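Local structure of dipeptide Epimerase (Enterococcus faecalis, 3KUM) at residues 19-24 with 51-56; 264-269 with 291-296; 299-304 with 319-324. The protein is an enzyme of the mandelate racemase/muconate lactonizing enzyme family, joining an enolase-type N-terminal domain to a TIM-barrel-like domain that carries a magnesium ion. All blocks are in the same frame, centred on the assembly; numbering follows the deposited sequence.

Contact 1: residues 19-24 with 51-56; sequences FTIALG and GIFITG. With TYR (tyrosine), chain J; ARG (arginine), chain I.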
# COMPACT_ATOMS: atom_id res chain seq x y z
N PHE A 19 -10.07 23.54 23.57
CA PHE A 19 -10.70 22.29 23.16
C PHE A 19 -10.57 21.23 24.25
O PHE A 19 -9.49 21.02 24.80
CB PHE A 19 -10.06 21.80 21.85
CG PHE A 19 -10.67 20.56 21.29
CD1 PHE A 19 -12.02 20.52 20.94
CD2 PHE A 19 -9.90 19.42 21.08
CE1 PHE A 19 -12.59 19.37 20.39
CE2 PHE A 19 -10.45 18.26 20.53
CZ PHE A 19 -11.80 18.24 20.18
N THR A 20 -11.68 20.55 24.55
CA THR A 20 -11.68 19.53 25.59
C THR A 20 -12.25 18.18 25.17
O THR A 20 -13.30 18.10 24.52
CB THR A 20 -12.48 20.02 26.83
OG1 THR A 20 -11.89 21.22 27.34
CG2 THR A 20 -12.50 18.95 27.92
N ILE A 21 -11.55 17.11 25.54
CA ILE A 21 -11.97 15.75 25.25
C ILE A 21 -11.75 14.93 26.53
O ILE A 21 -11.20 15.45 27.50
CB ILE A 21 -11.16 15.11 24.08
CG1 ILE A 21 -9.71 14.87 24.50
CG2 ILE A 21 -11.22 16.02 22.86
CD1 ILE A 21 -8.92 14.06 23.47
N ALA A 22 -12.16 13.67 26.51
CA ALA A 22 -12.02 12.82 27.69
C ALA A 22 -10.59 12.71 28.21
O ALA A 22 -10.38 12.53 29.41
CB ALA A 22 -12.56 11.43 27.38
N LEU A 23 -9.61 12.83 27.32
CA LEU A 23 -8.20 12.70 27.69
C LEU A 23 -7.52 13.95 28.24
O LEU A 23 -6.48 13.85 28.90
CB LEU A 23 -7.40 12.17 26.50
CG LEU A 23 -7.89 10.83 25.94
CD1 LEU A 23 -7.13 10.49 24.67
CD2 LEU A 23 -7.70 9.74 26.99
N GLY A 24 -8.09 15.12 27.97
CA GLY A 24 -7.50 16.35 28.47
C GLY A 24 -7.94 17.58 27.70
O GLY A 24 -8.89 17.52 26.92
N GLY A 51 1.01 15.04 20.38
CA GLY A 51 -0.10 15.06 21.32
C GLY A 51 0.27 14.25 22.54
O GLY A 51 0.07 13.03 22.57
N ILE A 52 0.79 14.92 23.56
CA ILE A 52 1.22 14.24 24.76
C ILE A 52 0.22 13.24 25.34
O ILE A 52 0.61 12.14 25.75
CB ILE A 52 1.65 15.24 25.85
CG1 ILE A 52 2.34 14.49 26.99
CG2 ILE A 52 0.44 16.01 26.36
CD1 ILE A 52 3.08 15.39 27.96
N PHE A 53 -1.07 13.59 25.37
CA PHE A 53 -2.04 12.64 25.91
C PHE A 53 -2.64 11.65 24.91
O PHE A 53 -3.56 10.91 25.25
CB PHE A 53 -3.16 13.35 26.71
CG PHE A 53 -3.91 14.40 25.95
CD1 PHE A 53 -3.94 15.71 26.41
CD2 PHE A 53 -4.65 14.08 24.81
CE1 PHE A 53 -4.69 16.69 25.76
CE2 PHE A 53 -5.40 15.05 24.15
CZ PHE A 53 -5.43 16.36 24.63
N ILE A 54 -2.10 11.62 23.70
CA ILE A 54 -2.56 10.68 22.67
C ILE A 54 -1.41 9.71 22.36
O ILE A 54 -1.56 8.49 22.46
CB ILE A 54 -2.93 11.38 21.34
CG1 ILE A 54 -4.02 12.44 21.57
CG2 ILE A 54 -3.41 10.34 20.33
CD1 ILE A 54 -5.39 11.86 21.84
N THR A 55 -0.26 10.27 22.00
CA THR A 55 0.90 9.48 21.63
C THR A 55 2.07 9.56 22.61
O THR A 55 2.99 8.74 22.54
CB THR A 55 1.44 9.93 20.26
OG1 THR A 55 1.96 11.26 20.37
CG2 THR A 55 0.34 9.91 19.23
N GLY A 56 2.04 10.54 23.50
CA GLY A 56 3.12 10.69 24.47
C GLY A 56 4.22 11.59 23.94
O GLY A 56 5.13 11.99 24.67
N TYR J . -8.52 14.54 17.41
CA TYR J . -8.37 13.45 18.37
C TYR J . -9.37 12.32 18.17
O TYR J . -9.95 12.22 17.06
CB TYR J . -8.50 14.00 19.79
CG TYR J . -7.42 14.98 20.17
CD1 TYR J . -7.71 16.09 20.95
CD2 TYR J . -6.09 14.79 19.76
CE1 TYR J . -6.72 17.00 21.31
CE2 TYR J . -5.09 15.69 20.11
CZ TYR J . -5.42 16.80 20.89
OH TYR J . -4.46 17.73 21.24
OXT TYR J . -9.55 11.54 19.13
N ARG I . -11.01 16.31 15.47
CA ARG I . -9.69 16.25 16.16
C ARG I . -9.69 15.12 17.18
O ARG I . -10.73 14.79 17.76
CB ARG I . -9.40 17.57 16.88
CG ARG I . -9.70 18.80 16.06
CD ARG I . -9.88 19.98 16.98
NE ARG I . -10.60 21.07 16.34
CZ ARG I . -11.16 22.08 16.99
NH1 ARG I . -11.08 22.14 18.32
NH2 ARG I . -11.79 23.03 16.33

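Contact 2: residues 264-269 with 291-296; sequences KLMKCG and GCMAEE. With TYR (tyrosine), chain J; ARG (arginine), chain I.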
# COMPACT_ATOMS: atom_id res chain seq x y z
N LYS A 264 -4.43 8.67 11.31
CA LYS A 264 -3.86 9.99 11.58
C LYS A 264 -2.39 9.93 11.20
O LYS A 264 -1.67 9.04 11.64
CB LYS A 264 -3.98 10.39 13.06
CG LYS A 264 -5.37 10.80 13.52
CD LYS A 264 -5.31 11.27 14.97
CE LYS A 264 -6.69 11.58 15.54
NZ LYS A 264 -7.53 10.36 15.64
N LEU A 265 -1.94 10.86 10.36
CA LEU A 265 -0.54 10.88 9.96
C LEU A 265 0.38 10.97 11.18
O LEU A 265 1.47 10.39 11.20
CB LEU A 265 -0.28 12.05 9.01
CG LEU A 265 -1.12 12.03 7.73
CD1 LEU A 265 -0.73 13.21 6.85
CD2 LEU A 265 -0.91 10.71 7.00
N MET A 266 -0.07 11.69 12.21
CA MET A 266 0.72 11.87 13.43
C MET A 266 0.76 10.63 14.34
O MET A 266 1.49 10.60 15.33
CB MET A 266 0.23 13.09 14.21
CG MET A 266 0.29 14.40 13.43
SD MET A 266 1.89 14.69 12.57
CE MET A 266 1.34 15.64 11.14
N LYS A 267 -0.04 9.62 14.02
CA LYS A 267 -0.04 8.39 14.80
C LYS A 267 0.78 7.33 14.09
O LYS A 267 1.40 6.48 14.73
CB LYS A 267 -1.46 7.84 15.00
CG LYS A 267 -2.32 8.53 16.06
CD LYS A 267 -3.60 7.73 16.32
CE LYS A 267 -4.38 7.51 15.02
NZ LYS A 267 -5.41 6.44 15.14
N CYS A 268 0.77 7.36 12.76
CA CYS A 268 1.47 6.35 11.97
C CYS A 268 2.83 6.75 11.40
O CYS A 268 3.56 5.91 10.87
CB CYS A 268 0.56 5.87 10.82
SG CYS A 268 0.18 7.14 9.62
N GLY A 269 3.18 8.03 11.49
CA GLY A 269 4.47 8.47 10.98
C GLY A 269 4.47 8.91 9.52
O GLY A 269 5.49 8.80 8.84
N GLY A 291 -8.20 11.37 10.29
CA GLY A 291 -8.38 12.32 11.37
C GLY A 291 -7.22 13.29 11.55
O GLY A 291 -6.35 13.42 10.67
N CYS A 292 -7.18 13.98 12.68
CA CYS A 292 -6.11 14.93 12.93
C CYS A 292 -5.94 15.20 14.41
O CYS A 292 -6.84 14.90 15.21
CB CYS A 292 -6.39 16.25 12.21
SG CYS A 292 -7.87 17.15 12.79
N MET A 293 -4.79 15.76 14.77
CA MET A 293 -4.48 16.10 16.15
C MET A 293 -4.89 17.56 16.32
O MET A 293 -4.92 18.31 15.34
CB MET A 293 -2.98 15.98 16.42
CG MET A 293 -2.40 14.61 16.13
SD MET A 293 -2.98 13.38 17.28
CE MET A 293 -1.56 13.20 18.36
N ALA A 294 -5.19 17.96 17.55
CA ALA A 294 -5.56 19.34 17.80
C ALA A 294 -4.34 20.25 17.61
O ALA A 294 -4.48 21.43 17.26
CB ALA A 294 -6.11 19.49 19.21
N GLU A 295 -3.15 19.69 17.82
CA GLU A 295 -1.90 20.44 17.69
C GLU A 295 -1.31 20.59 16.29
O GLU A 295 -0.25 21.22 16.13
CB GLU A 295 -0.82 19.85 18.60
CG GLU A 295 -1.22 19.76 20.07
CD GLU A 295 -1.58 18.34 20.48
OE1 GLU A 295 -2.25 17.64 19.68
OE2 GLU A 295 -1.21 17.94 21.60
N GLU A 296 -1.94 20.04 15.26
CA GLU A 296 -1.37 20.21 13.93
C GLU A 296 -2.06 21.34 13.19
O GLU A 296 -3.12 21.81 13.61
CB GLU A 296 -1.40 18.91 13.13
CG GLU A 296 -2.74 18.26 12.95
CD GLU A 296 -2.61 16.94 12.21
OE1 GLU A 296 -2.06 16.96 11.09
OE2 GLU A 296 -3.05 15.90 12.75
N TYR J . -8.52 14.54 17.41
CA TYR J . -8.37 13.45 18.37
C TYR J . -9.37 12.32 18.17
O TYR J . -9.95 12.22 17.06
CB TYR J . -8.50 14.00 19.79
CG TYR J . -7.42 14.98 20.17
CD1 TYR J . -7.71 16.09 20.95
CD2 TYR J . -6.09 14.79 19.76
CE1 TYR J . -6.72 17.00 21.31
CE2 TYR J . -5.09 15.69 20.11
CZ TYR J . -5.42 16.80 20.89
OH TYR J . -4.46 17.73 21.24
OXT TYR J . -9.55 11.54 19.13
N ARG I . -11.01 16.31 15.47
CA ARG I . -9.69 16.25 16.16
C ARG I . -9.69 15.12 17.18
O ARG I . -10.73 14.79 17.76
CB ARG I . -9.40 17.57 16.88
CG ARG I . -9.70 18.80 16.06
CD ARG I . -9.88 19.98 16.98
NE ARG I . -10.60 21.07 16.34
CZ ARG I . -11.16 22.08 16.99
NH1 ARG I . -11.08 22.14 18.32
NH2 ARG I . -11.79 23.03 16.33
O HOH W 1 -9.51 12.63 14.23
O HOH W 2 -3.77 12.81 9.75
O HOH W 3 -2.76 13.37 12.21

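Contact 3: residues 299-304 with 319-324; sequences IGITAA and LDATFG. With ARG (arginine), chain I.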
# COMPACT_ATOMS: atom_id res chain seq x y z
N ILE A 299 -0.19 22.59 7.20
CA ILE A 299 0.61 21.58 6.53
C ILE A 299 0.12 20.14 6.76
O ILE A 299 -0.07 19.38 5.80
CB ILE A 299 2.09 21.69 6.94
CG1 ILE A 299 2.65 23.02 6.44
CG2 ILE A 299 2.88 20.50 6.39
CD1 ILE A 299 4.04 23.36 6.97
N GLY A 300 -0.08 19.76 8.01
CA GLY A 300 -0.54 18.42 8.31
C GLY A 300 -1.94 18.15 7.78
O GLY A 300 -2.22 17.07 7.25
N ILE A 301 -2.83 19.13 7.93
CA ILE A 301 -4.20 18.97 7.45
C ILE A 301 -4.19 18.85 5.93
O ILE A 301 -4.87 17.99 5.37
CB ILE A 301 -5.08 20.18 7.90
CG1 ILE A 301 -5.33 20.10 9.41
CG2 ILE A 301 -6.41 20.18 7.16
CD1 ILE A 301 -6.10 18.87 9.86
N THR A 302 -3.41 19.68 5.26
CA THR A 302 -3.33 19.64 3.81
C THR A 302 -2.83 18.28 3.32
O THR A 302 -3.40 17.71 2.38
CB THR A 302 -2.42 20.76 3.26
OG1 THR A 302 -2.97 22.03 3.59
CG2 THR A 302 -2.30 20.66 1.73
N ALA A 303 -1.77 17.77 3.94
CA ALA A 303 -1.22 16.48 3.56
C ALA A 303 -2.29 15.40 3.69
O ALA A 303 -2.48 14.58 2.78
CB ALA A 303 -0.04 16.13 4.45
N ALA A 304 -2.99 15.41 4.81
CA ALA A 304 -4.05 14.44 5.07
C ALA A 304 -5.19 14.55 4.06
O ALA A 304 -5.76 13.53 3.65
CB ALA A 304 -4.58 14.63 6.49
N LEU A 319 -10.96 16.51 9.33
CA LEU A 319 -9.83 17.42 9.16
C LEU A 319 -10.28 18.85 9.45
O LEU A 319 -10.41 19.67 8.54
CB LEU A 319 -9.30 17.31 7.72
CG LEU A 319 -8.92 15.89 7.30
CD1 LEU A 319 -8.46 15.87 5.84
CD2 LEU A 319 -7.82 15.37 8.21
N ASP A 320 -10.48 19.13 10.73
CA ASP A 320 -10.97 20.43 11.19
C ASP A 320 -9.98 21.21 12.06
O ASP A 320 -10.37 22.18 12.73
CB ASP A 320 -12.26 20.22 11.97
CG ASP A 320 -12.05 19.32 13.17
OD1 ASP A 320 -11.03 18.59 13.21
OD2 ASP A 320 -12.92 19.32 14.07
N ALA A 321 -8.72 20.81 12.06
CA ALA A 321 -7.72 21.49 12.88
C ALA A 321 -7.53 22.97 12.51
O ALA A 321 -7.39 23.82 13.38
CB ALA A 321 -6.38 20.75 12.80
N THR A 322 -7.54 23.28 11.21
CA THR A 322 -7.34 24.67 10.80
C THR A 322 -8.48 25.62 11.15
O THR A 322 -8.27 26.84 11.19
CB THR A 322 -7.09 24.79 9.29
OG1 THR A 322 -8.32 24.56 8.59
CG2 THR A 322 -6.05 23.78 8.83
N PHE A 323 -9.67 25.09 11.40
CA PHE A 323 -10.84 25.92 11.72
C PHE A 323 -10.70 26.64 13.06
O PHE A 323 -11.33 27.68 13.27
CB PHE A 323 -12.12 25.08 11.76
CG PHE A 323 -12.36 24.26 10.52
CD1 PHE A 323 -11.83 24.65 9.29
CD2 PHE A 323 -13.15 23.11 10.58
CE1 PHE A 323 -12.08 23.90 8.14
CE2 PHE A 323 -13.40 22.36 9.44
CZ PHE A 323 -12.86 22.75 8.21
N GLY A 324 -9.89 26.08 13.95
CA GLY A 324 -9.72 26.70 15.26
C GLY A 324 -8.47 27.55 15.42
O GLY A 324 -8.27 28.13 16.48
N ARG I . -11.01 16.31 15.47
CA ARG I . -9.69 16.25 16.16
C ARG I . -9.69 15.12 17.18
O ARG I . -10.73 14.79 17.76
CB ARG I . -9.40 17.57 16.88
CG ARG I . -9.70 18.80 16.06
CD ARG I . -9.88 19.98 16.98
NE ARG I . -10.60 21.07 16.34
CZ ARG I . -11.16 22.08 16.99
NH1 ARG I . -11.08 22.14 18.32
NH2 ARG I . -11.79 23.03 16.33

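Contact 1: residues 19-24 with 51-56
Gly51 O takes the amide hydrogens of both Ile54 N and Thr55 N, each at 2.8 Å, and so holds in shape the loop from which Phe53 and Ile54 reach Leu23. The partner is a tight beta hairpin of the N-terminal capping domain: a type I turn from Ile21 to Gly24 links strands 3-21 and 24-27, with Ile21 N bonded to Gly24 O at 3.0 Å. Hairpin and loop meet through apolar contact. Phe53 turns CG into the position between its own backbone N and carbonyl carbon (chi1 56°), which brings the ring face against the Leu23-Gly24 peptide. Gly24 N stands 4.3 Å above the plane near the ring centre, while Leu23 CB touches Phe53 CD2 at 3.8 Å. Ile21 CD1 approaches the same ring obliquely. Leu23 and Ile54 cross at about a right angle and meet methyl to methyl, CD1 to CD1, at 3.6 Å. Ile21, Phe53 and Ile54 also touch the ring of the bound tyrosine, with Leu23 behind them. Phe19, two residues before Ile21 on the strand, meets that ring with its edge and turns one face to the bound arginine. Ile54 CG1 rests 3.6 Å from CD2 of the tyrosine.

Contact 2: residues 264-269 with 291-296
Lys264 stays extended through chi2 and chi3 and bends at chi4 (66°), a course that lays its chain along Gly291 and Cys292 and turns NZ toward the bound tyrosine. Its CE passes 3.3 Å from Cys292 O, and Met293 crosses it at about a right angle, SD against CD. The two segments leave adjacent parallel strands of the TIM-type barrel, 260-263 and 287-290, at their C-terminal ends. Met266 CB packs on Met293 CG at 3.6 Å. The strongest partner of Lys264 NZ is Asp240, in a salt bridge; its bond to tyrosine O is weak. Cys292 O accepts from tyrosine N at 2.8 Å, and tyrosine OH donates to Glu295 OE1 at 2.7 Å, so the 291-296 loop holds the tyrosine by its amide N and by its phenol oxygen. Glu296 OE2, through its anti lone pair, receives Met293 N in a nearly straight bond (2.7 Å, 167°) and braces the turn from Met293 to Glu296. One water joins Leu265 N to Gly291 O; another links Met266 N to Glu296 OE2. The buried Glu296 carboxylate thus faces amide and water donors at the start of helix 265-268, which would probably stabilise its negative charge.

Contact 3: residues 299-304 with 319-324
Apolar packing joins Ile301 and Ala304, on one side of helix 298-310, to Leu319, Ala321 and Thr322 of the loop that follows strand 314-317. Ile301 does most of this work: CG1 stands anti to the carbonyl carbon (chi1 -71°), and CD1 folds round from there to press on Ala321 CB at 3.5 Å. Its CG1 also meets Thr322 CG2 at 3.8 Å, the two side chains crossing at a slant, while CG2 slides past Leu319 CB. One turn on, Ala304 CB touches Leu319 CD2 at 3.7 Å.

The polar groups look elsewhere. Thr322 turns its methyl to the helix and gives its hydroxyl to a bond with Ser335 O. Asp320 leaves the backbone away from the helix; OD2 accepts from Thr134 N, and OD1 accepts from N of the bound arginine at 3.2 Å. Asp318, whose carboxylate lies close, also bonds the arginine, whose amino group, if protonated, would probably offset their charge.

Phe323 N bonds Asp320 O at 3.3 Å within a short bend of helical backbone angles. Here a barrel helix backs the loop after the next strand, which offers an acidic side chain to the ligand at the C-terminal mouth of a TIM-type barrel.

Overall arrangement
The contacts follow one another along the chain and gather round one ligand: arginine C and tyrosine N are 1.3 Å apart, as in a peptide bond. Contacts 1 and 2 touch both residues, contact 3 the arginine. Contact 1 belongs to the capping domain, contacts 2 and 3 to the barrel. The centre of contact 2 lies about 12 Å from that of contact 1, which it meets through Met293 CE at 3.8 Å from Ile54 CB, and about 9 Å from that of contact 3, where Cys292 CB touches Ile301 CD1 at 3.5 Å. Nearest atoms of contacts 1 and 3 are about 6 Å apart. The magnesium ion is about 4 Å from the Lys264 side chain.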